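Local coordinates for unique short US2 glycoprotein (Human herpesvirus 5, PDB 1IM3) that redirects newly made MHC class I heavy chains from the endoplasmic reticulum to the cytosol for proteasomal destruction, hiding infected cells from cytotoxic T cells, at residues L80-G84 with D85-L89. Numbering follows the deposited sequence.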
ATOM      1  N   LEU D  80     -17.014  12.855  -3.708  1.00 30.64           N
ATOM      2  CA  LEU D  80     -17.180  12.634  -5.131  1.00 32.30           C
ATOM      3  C   LEU D  80     -15.914  13.049  -5.838  1.00 33.22           C
ATOM      4  O   LEU D  80     -15.252  13.989  -5.411  1.00 35.27           O
ATOM      5  CB  LEU D  80     -18.332  13.484  -5.680  1.00 31.62           C
ATOM      6  CG  LEU D  80     -19.741  13.251  -5.152  1.00 34.26           C
ATOM      7  CD1 LEU D  80     -20.673  14.281  -5.759  1.00 34.72           C
ATOM      8  CD2 LEU D  80     -20.209  11.838  -5.508  1.00 31.33           C
ATOM      9  N   VAL D  81     -15.529  12.326  -6.879  1.00 31.94           N
ATOM     10  CA  VAL D  81     -14.383  12.784  -7.632  1.00 32.72           C
ATOM     11  C   VAL D  81     -14.873  12.808  -9.072  1.00 32.74           C
ATOM     12  O   VAL D  81     -15.294  11.802  -9.639  1.00 31.22           O
ATOM     13  CB  VAL D  81     -13.086  11.944  -7.388  1.00 34.68           C
ATOM     14  CG1 VAL D  81     -13.368  10.753  -6.525  1.00 33.94           C
ATOM     15  CG2 VAL D  81     -12.418  11.605  -8.690  1.00 32.86           C
ATOM     16  N   LEU D  82     -14.901  14.017  -9.609  1.00 31.87           N
ATOM     17  CA  LEU D  82     -15.395  14.286 -10.947  1.00 32.14           C
ATOM     18  C   LEU D  82     -14.230  14.708 -11.804  1.00 32.65           C
ATOM     19  O   LEU D  82     -13.571  15.719 -11.527  1.00 29.58           O
ATOM     20  CB  LEU D  82     -16.418  15.410 -10.871  1.00 32.22           C
ATOM     21  CG  LEU D  82     -17.433  15.253  -9.730  1.00 34.13           C
ATOM     22  CD1 LEU D  82     -18.290  16.508  -9.613  1.00 31.96           C
ATOM     23  CD2 LEU D  82     -18.294  14.036  -9.981  1.00 30.50           C
ATOM     24  N   GLN D  83     -13.952  13.924 -12.840  1.00 36.07           N
ATOM     25  CA  GLN D  83     -12.830  14.254 -13.712  1.00 40.66           C
ATOM     26  C   GLN D  83     -11.582  14.442 -12.869  1.00 38.62           C
ATOM     27  O   GLN D  83     -10.719  15.220 -13.233  1.00 41.60           O
ATOM     28  CB  GLN D  83     -13.103  15.556 -14.469  1.00 44.00           C
ATOM     29  CG  GLN D  83     -13.704  15.360 -15.799  1.00 50.58           C
ATOM     30  CD  GLN D  83     -12.689  14.912 -16.788  1.00 53.96           C
ATOM     31  OE1 GLN D  83     -11.752  14.188 -16.431  1.00 54.29           O
ATOM     32  NE2 GLN D  83     -12.858  15.331 -18.058  1.00 55.74           N
ATOM     33  N   GLY D  84     -11.488  13.750 -11.737  1.00 37.74           N
ATOM     34  CA  GLY D  84     -10.308  13.902 -10.900  1.00 37.43           C
ATOM     35  C   GLY D  84     -10.388  14.942  -9.797  1.00 36.60           C
ATOM     36  O   GLY D  84      -9.556  14.929  -8.890  1.00 36.85           O
ATOM     37  N   ASP D  85     -11.367  15.843  -9.860  1.00 37.49           N
ATOM     38  CA  ASP D  85     -11.505  16.848  -8.818  1.00 39.91           C
ATOM     39  C   ASP D  85     -12.347  16.277  -7.699  1.00 38.18           C
ATOM     40  O   ASP D  85     -13.433  15.737  -7.943  1.00 37.46           O
ATOM     41  CB  ASP D  85     -12.159  18.128  -9.356  1.00 45.52           C
ATOM     42  CG  ASP D  85     -11.230  18.914 -10.280  1.00 52.32           C
ATOM     43  OD1 ASP D  85     -10.016  19.030  -9.958  1.00 55.36           O
ATOM     44  OD2 ASP D  85     -11.716  19.420 -11.320  1.00 54.96           O
ATOM     45  N   VAL D  86     -11.841  16.407  -6.479  1.00 35.24           N
ATOM     46  CA  VAL D  86     -12.519  15.912  -5.295  1.00 36.48           C
ATOM     47  C   VAL D  86     -13.381  16.981  -4.643  1.00 37.59           C
ATOM     48  O   VAL D  86     -12.963  18.125  -4.474  1.00 40.42           O
ATOM     49  CB  VAL D  86     -11.484  15.422  -4.229  1.00 36.57           C
ATOM     50  CG1 VAL D  86     -12.200  14.823  -3.022  1.00 34.98           C
ATOM     51  CG2 VAL D  86     -10.547  14.407  -4.845  1.00 34.40           C
ATOM     52  N   ILE D  87     -14.593  16.608  -4.281  1.00 39.22           N
ATOM     53  CA  ILE D  87     -15.474  17.529  -3.577  1.00 40.69           C
ATOM     54  C   ILE D  87     -16.268  16.704  -2.589  1.00 39.83           C
ATOM     55  O   ILE D  87     -16.634  15.565  -2.890  1.00 38.35           O
ATOM     56  CB  ILE D  87     -16.477  18.254  -4.511  1.00 42.28           C
ATOM     57  CG1 ILE D  87     -17.417  17.255  -5.161  1.00 41.63           C
ATOM     58  CG2 ILE D  87     -15.730  19.034  -5.572  1.00 42.93           C
ATOM     59  CD1 ILE D  87     -18.480  17.909  -5.984  1.00 43.74           C
ATOM     60  N   TRP D  88     -16.499  17.267  -1.410  1.00 38.52           N
ATOM     61  CA  TRP D  88     -17.287  16.600  -0.403  1.00 39.28           C
ATOM     62  C   TRP D  88     -18.617  17.323  -0.254  1.00 40.62           C
ATOM     63  O   TRP D  88     -18.656  18.551  -0.254  1.00 41.41           O
ATOM     64  CB  TRP D  88     -16.569  16.620   0.944  1.00 37.78           C
ATOM     65  CG  TRP D  88     -15.387  15.716   1.032  1.00 35.57           C
ATOM     66  CD1 TRP D  88     -14.137  15.944   0.528  1.00 37.03           C
ATOM     67  CD2 TRP D  88     -15.320  14.466   1.718  1.00 34.09           C
ATOM     68  NE1 TRP D  88     -13.294  14.916   0.868  1.00 35.32           N
ATOM     69  CE2 TRP D  88     -13.996  13.994   1.600  1.00 33.46           C
ATOM     70  CE3 TRP D  88     -16.255  13.697   2.433  1.00 36.06           C
ATOM     71  CZ2 TRP D  88     -13.571  12.790   2.177  1.00 32.66           C
ATOM     72  CZ3 TRP D  88     -15.830  12.499   3.012  1.00 35.93           C
ATOM     73  CH2 TRP D  88     -14.495  12.060   2.875  1.00 34.82           C
ATOM     74  N   LEU D  89     -19.699  16.559  -0.148  1.00 40.03           N
ATOM     75  CA  LEU D  89     -21.015  17.126   0.094  1.00 41.81           C
ATOM     76  C   LEU D  89     -21.423  16.570   1.449  1.00 42.03           C
ATOM     77  O   LEU D  89     -20.934  15.535   1.866  1.00 41.76           O
ATOM     78  CB  LEU D  89     -22.036  16.676  -0.964  1.00 41.60           C
ATOM     79  CG  LEU D  89     -22.058  17.395  -2.312  1.00 42.07           C
ATOM     80  CD1 LEU D  89     -20.720  17.262  -2.987  1.00 44.34           C
ATOM     81  CD2 LEU D  89     -23.135  16.795  -3.187  1.00 40.73           C
TER
HETATM   82  O   HOH W   1     -14.402  18.602 -12.864  1.00 49.36           O
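Two donors grip the carbonyl oxygen of Leu82: the amide N of Asp85, 2.8 Å from that O, and a water that also donates to Asp85 OD2. The Asp85 N bond and its return, Leu82 N to Asp85 O, close a two-residue β-hairpin, a type I' turn joining strands 75-82 and 85-91 at one side of the immunoglobulin-like lumenal domain. Across the tight turn Asp85 N stands above the Leu82 carbonyl plane, 53° out of it, whereas Leu82 N lies 21° from the plane of the Asp85 carbonyl. The aspartate suits the partly exposed end of the hairpin, where its carboxylate meets water. Gln83 and Gly84 take the turn's two central places, both with positive phi; Gly84, at phi 93°, has no CB to press on the carbonyl O of Gln83.

Further along, Leu80 and Ile87 form an antiparallel hydrogen-bonded pair, each bond 2.9 Å (Leu80 N to Ile87 O, Ile87 N to Leu80 O), with each donor close to the line of its partner's C=O bond. Between the two bonded pairs, Val81 CA reaches Asp85 O at 3.1 Å as a CA-H...O contact.

Leu80, Leu82 and Ile87 project from one face and suit it as apolar packing residues; Phe3 of strand 3-12, in the other sheet, meets both Leu82 and Ile87. Ile87 holds CG1 between its backbone N and carbonyl carbon, which lays the branch alongside Leu80 CB. The Ile87 and Leu82 side chains cross at about a right angle, with Ile87 CD1 3.9 Å from Leu82 CD1, while Leu80 CD1 meets Leu89 CD1 at 4.1 Å.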